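Local coordinates for BolA-like protein (Babesia bovis, PDB 3O2E) that is of unknown function but belongs to the BolA/IbaG family and may bind a 2Fe-2S iron-sulfur cluster, at residues A[27-32]-A[41-46]. Numbering follows the deposited sequence.
Sequences IVEERL and LKVTDN
Val43, pointing from the strand toward the helix, sets its two methyls against three helix residues. CG1 meets Val28 CG1 at 4.1 Å, while CG2 sits 3.7 Å from Glu29 CG and also reaches Leu32 CD1. A chi1 of 169° puts Val28 CG1 anti to the backbone N, and this methyl, not CG2, is the one that meets Val43. Leu41 extends the contact at the next inward-facing position of the strand: its CD1 lies 3.7 Å from Leu32 CD1, the two leucine side chains crossing at about a right angle. The other branch, CD2, rests on the helix backbone, 4.0 Å from Glu29 O. In this way helix 25-36 covers the edge strand 40-45 of the three-stranded mixed sheet in the BolA-like fold; over residues 27-32 and 41-45 the two run nearly antiparallel (153°), their axes coming within 9.4 Å. The strand pairs on one edge with strand 52-59, whose Phe54 and Ile58 touch Val28 and Leu41, respectively. With CG anti to its carbonyl carbon (chi1 -77°) and the chain extended beyond, Glu29 lays its CG methylene against Val43 CG2 and carries the carboxylate past it toward the strand backbone. There a water donates to Glu29 OE2 at 2.5 Å and accepts from Val43 N at 2.7 Å, bridging helix and strand. Lys25 adds a hydrogen bond from NZ to Val43 O and a weak, long ion pair with Glu29 OE2.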
ATOM      1  N   ILE A  27      -4.211   2.752  -9.916  1.00 16.38           N
ATOM      2  CA  ILE A  27      -3.015   3.619  -9.742  1.00 17.30           C
ATOM      3  C   ILE A  27      -2.258   3.280  -8.490  1.00 15.70           C
ATOM      4  O   ILE A  27      -1.036   3.262  -8.485  1.00 16.89           O
ATOM      5  CB  ILE A  27      -3.358   5.148  -9.692  1.00 17.33           C
ATOM      6  CG1 ILE A  27      -3.634   5.617 -11.114  1.00 21.84           C
ATOM      7  CG2 ILE A  27      -2.161   5.953  -9.142  1.00 17.57           C
ATOM      8  CD1 ILE A  27      -4.133   7.039 -11.270  1.00 23.44           C
ATOM      9  N   VAL A  28      -2.986   3.012  -7.408  1.00 15.92           N
ATOM     10  CA  VAL A  28      -2.381   2.636  -6.121  1.00 14.09           C
ATOM     11  C   VAL A  28      -1.615   1.332  -6.298  1.00 14.28           C
ATOM     12  O   VAL A  28      -0.489   1.205  -5.840  1.00 13.30           O
ATOM     13  CB  VAL A  28      -3.468   2.477  -4.997  1.00 14.03           C
ATOM     14  CG1 VAL A  28      -2.901   1.825  -3.687  1.00 10.14           C
ATOM     15  CG2 VAL A  28      -4.136   3.829  -4.696  1.00 15.07           C
ATOM     16  N   GLU A  29      -2.255   0.356  -6.943  1.00 14.64           N
ATOM     17  CA  GLU A  29      -1.644  -0.904  -7.205  1.00 14.22           C
ATOM     18  C   GLU A  29      -0.375  -0.741  -8.042  1.00 14.85           C
ATOM     19  O   GLU A  29       0.616  -1.385  -7.767  1.00 14.16           O
ATOM     20  CB  GLU A  29      -2.623  -1.816  -7.913  1.00 15.12           C
ATOM     21  CG  GLU A  29      -3.675  -2.412  -6.994  1.00 15.64           C
ATOM     22  CD  GLU A  29      -4.749  -3.194  -7.745  1.00 22.98           C
ATOM     23  OE1 GLU A  29      -4.977  -2.920  -8.959  1.00 26.41           O
ATOM     24  OE2 GLU A  29      -5.384  -4.054  -7.110  1.00 23.29           O
ATOM     25  N   GLU A  30      -0.434   0.086  -9.078  1.00 15.91           N
ATOM     26  CA  GLU A  30       0.704   0.303  -9.965  1.00 18.08           C
ATOM     27  C   GLU A  30       1.874   0.983  -9.231  1.00 16.42           C
ATOM     28  O   GLU A  30       3.025   0.620  -9.426  1.00 17.11           O
ATOM     29  CB  GLU A  30       0.215   1.064 -11.218  1.00 20.04           C
ATOM     30  CG  GLU A  30       1.224   1.884 -12.058  1.00 28.43           C
ATOM     31  CD  GLU A  30       0.498   3.014 -12.854  1.00 36.46           C
ATOM     32  OE1 GLU A  30      -0.584   2.738 -13.427  1.00 43.56           O
ATOM     33  OE2 GLU A  30       0.955   4.190 -12.856  1.00 41.58           O
ATOM     34  N   ARG A  31       1.582   1.981  -8.409  1.00 15.32           N
ATOM     35  CA  ARG A  31       2.607   2.684  -7.658  1.00 15.42           C
ATOM     36  C   ARG A  31       3.262   1.746  -6.709  1.00 14.59           C
ATOM     37  O   ARG A  31       4.483   1.715  -6.619  1.00 14.25           O
ATOM     38  CB  ARG A  31       2.012   3.828  -6.840  1.00 15.92           C
ATOM     39  CG  ARG A  31       1.517   4.994  -7.623  1.00 19.61           C
ATOM     40  CD  ARG A  31       2.613   5.829  -8.192  1.00 24.85           C
ATOM     41  NE  ARG A  31       1.976   6.751  -9.104  1.00 32.02           N
ATOM     42  CZ  ARG A  31       1.719   6.481 -10.381  1.00 39.24           C
ATOM     43  NH1 ARG A  31       2.103   5.329 -10.939  1.00 42.42           N
ATOM     44  NH2 ARG A  31       1.072   7.375 -11.117  1.00 43.01           N
ATOM     45  N   LEU A  32       2.448   0.984  -5.965  1.00 13.59           N
ATOM     46  CA  LEU A  32       3.004   0.030  -4.980  1.00 12.83           C
ATOM     47  C   LEU A  32       3.839  -1.025  -5.660  1.00 12.62           C
ATOM     48  O   LEU A  32       4.921  -1.366  -5.172  1.00 13.34           O
ATOM     49  CB  LEU A  32       1.889  -0.631  -4.120  1.00 11.39           C
ATOM     50  CG  LEU A  32       1.041   0.268  -3.237  1.00 14.08           C
ATOM     51  CD1 LEU A  32      -0.006  -0.534  -2.442  1.00 12.42           C
ATOM     52  CD2 LEU A  32       1.916   0.987  -2.302  1.00 13.74           C
ATOM     53  N   LEU A  41       0.063  -8.597  -3.049  1.00 14.51           N
ATOM     54  CA  LEU A  41      -0.573  -7.313  -2.800  1.00 14.48           C
ATOM     55  C   LEU A  41      -2.083  -7.450  -2.912  1.00 15.10           C
ATOM     56  O   LEU A  41      -2.571  -8.015  -3.893  1.00 15.80           O
ATOM     57  CB  LEU A  41      -0.083  -6.279  -3.816  1.00 14.63           C
ATOM     58  CG  LEU A  41      -0.689  -4.878  -3.745  1.00 14.46           C
ATOM     59  CD1 LEU A  41      -0.292  -4.232  -2.353  1.00 13.07           C
ATOM     60  CD2 LEU A  41      -0.299  -4.026  -4.953  1.00 13.41           C
ATOM     61  N   LYS A  42      -2.812  -6.996  -1.896  1.00 13.98           N
ATOM     62  CA  LYS A  42      -4.271  -6.969  -1.943  1.00 14.67           C
ATOM     63  C   LYS A  42      -4.681  -5.551  -1.577  1.00 13.49           C
ATOM     64  O   LYS A  42      -4.493  -5.124  -0.439  1.00 13.63           O
ATOM     65  CB  LYS A  42      -4.912  -8.012  -0.972  1.00 15.96           C
ATOM     66  N   VAL A  43      -5.152  -4.788  -2.550  1.00 13.93           N
ATOM     67  CA  VAL A  43      -5.669  -3.452  -2.282  1.00 13.36           C
ATOM     68  C   VAL A  43      -7.193  -3.497  -2.286  1.00 14.41           C
ATOM     69  O   VAL A  43      -7.785  -3.958  -3.243  1.00 15.11           O
ATOM     70  CB  VAL A  43      -5.158  -2.430  -3.322  1.00 12.69           C
ATOM     71  CG1 VAL A  43      -5.794  -1.017  -3.070  1.00 12.02           C
ATOM     72  CG2 VAL A  43      -3.672  -2.352  -3.264  1.00 13.48           C
ATOM     73  N   THR A  44      -7.791  -3.011  -1.191  1.00 15.47           N
ATOM     74  CA  THR A  44      -9.242  -2.835  -1.010  1.00 16.56           C
ATOM     75  C   THR A  44      -9.581  -1.398  -1.305  1.00 15.58           C
ATOM     76  O   THR A  44      -8.977  -0.469  -0.740  1.00 14.34           O
ATOM     77  CB  THR A  44      -9.688  -3.148   0.434  1.00 16.51           C
ATOM     78  OG1 THR A  44      -9.350  -4.491   0.754  1.00 20.03           O
ATOM     79  CG2 THR A  44     -11.206  -3.017   0.658  1.00 18.17           C
ATOM     80  N   ASP A  45     -10.559  -1.219  -2.199  1.00 15.98           N
ATOM     81  CA  ASP A  45     -11.100   0.078  -2.499  1.00 14.75           C
ATOM     82  C   ASP A  45     -12.152   0.424  -1.443  1.00 14.46           C
ATOM     83  O   ASP A  45     -13.243  -0.146  -1.372  1.00 15.16           O
ATOM     84  CB  ASP A  45     -11.701   0.095  -3.909  1.00 15.61           C
ATOM     85  CG  ASP A  45     -12.042   1.513  -4.402  1.00 17.05           C
ATOM     86  OD1 ASP A  45     -12.100   2.456  -3.593  1.00 16.79           O
ATOM     87  OD2 ASP A  45     -12.255   1.680  -5.616  1.00 19.13           O
ATOM     88  N   ASN A  46     -11.782   1.358  -0.609  1.00 13.48           N
ATOM     89  CA  ASN A  46     -12.588   1.816   0.478  1.00 14.41           C
ATOM     90  C   ASN A  46     -13.117   3.250   0.230  1.00 13.51           C
ATOM     91  O   ASN A  46     -13.543   3.950   1.153  1.00 14.96           O
ATOM     92  CB  ASN A  46     -11.701   1.658   1.701  1.00 15.14           C
ATOM     93  CG  ASN A  46     -12.379   2.001   2.995  1.00 17.60           C
ATOM     94  OD1 ASN A  46     -13.514   1.593   3.287  1.00 21.33           O
ATOM     95  ND2 ASN A  46     -11.639   2.750   3.821  1.00 20.14           N
TER
HETATM   96  O   HOH W   1      -5.012  -5.508  -5.143  1.00 21.65           O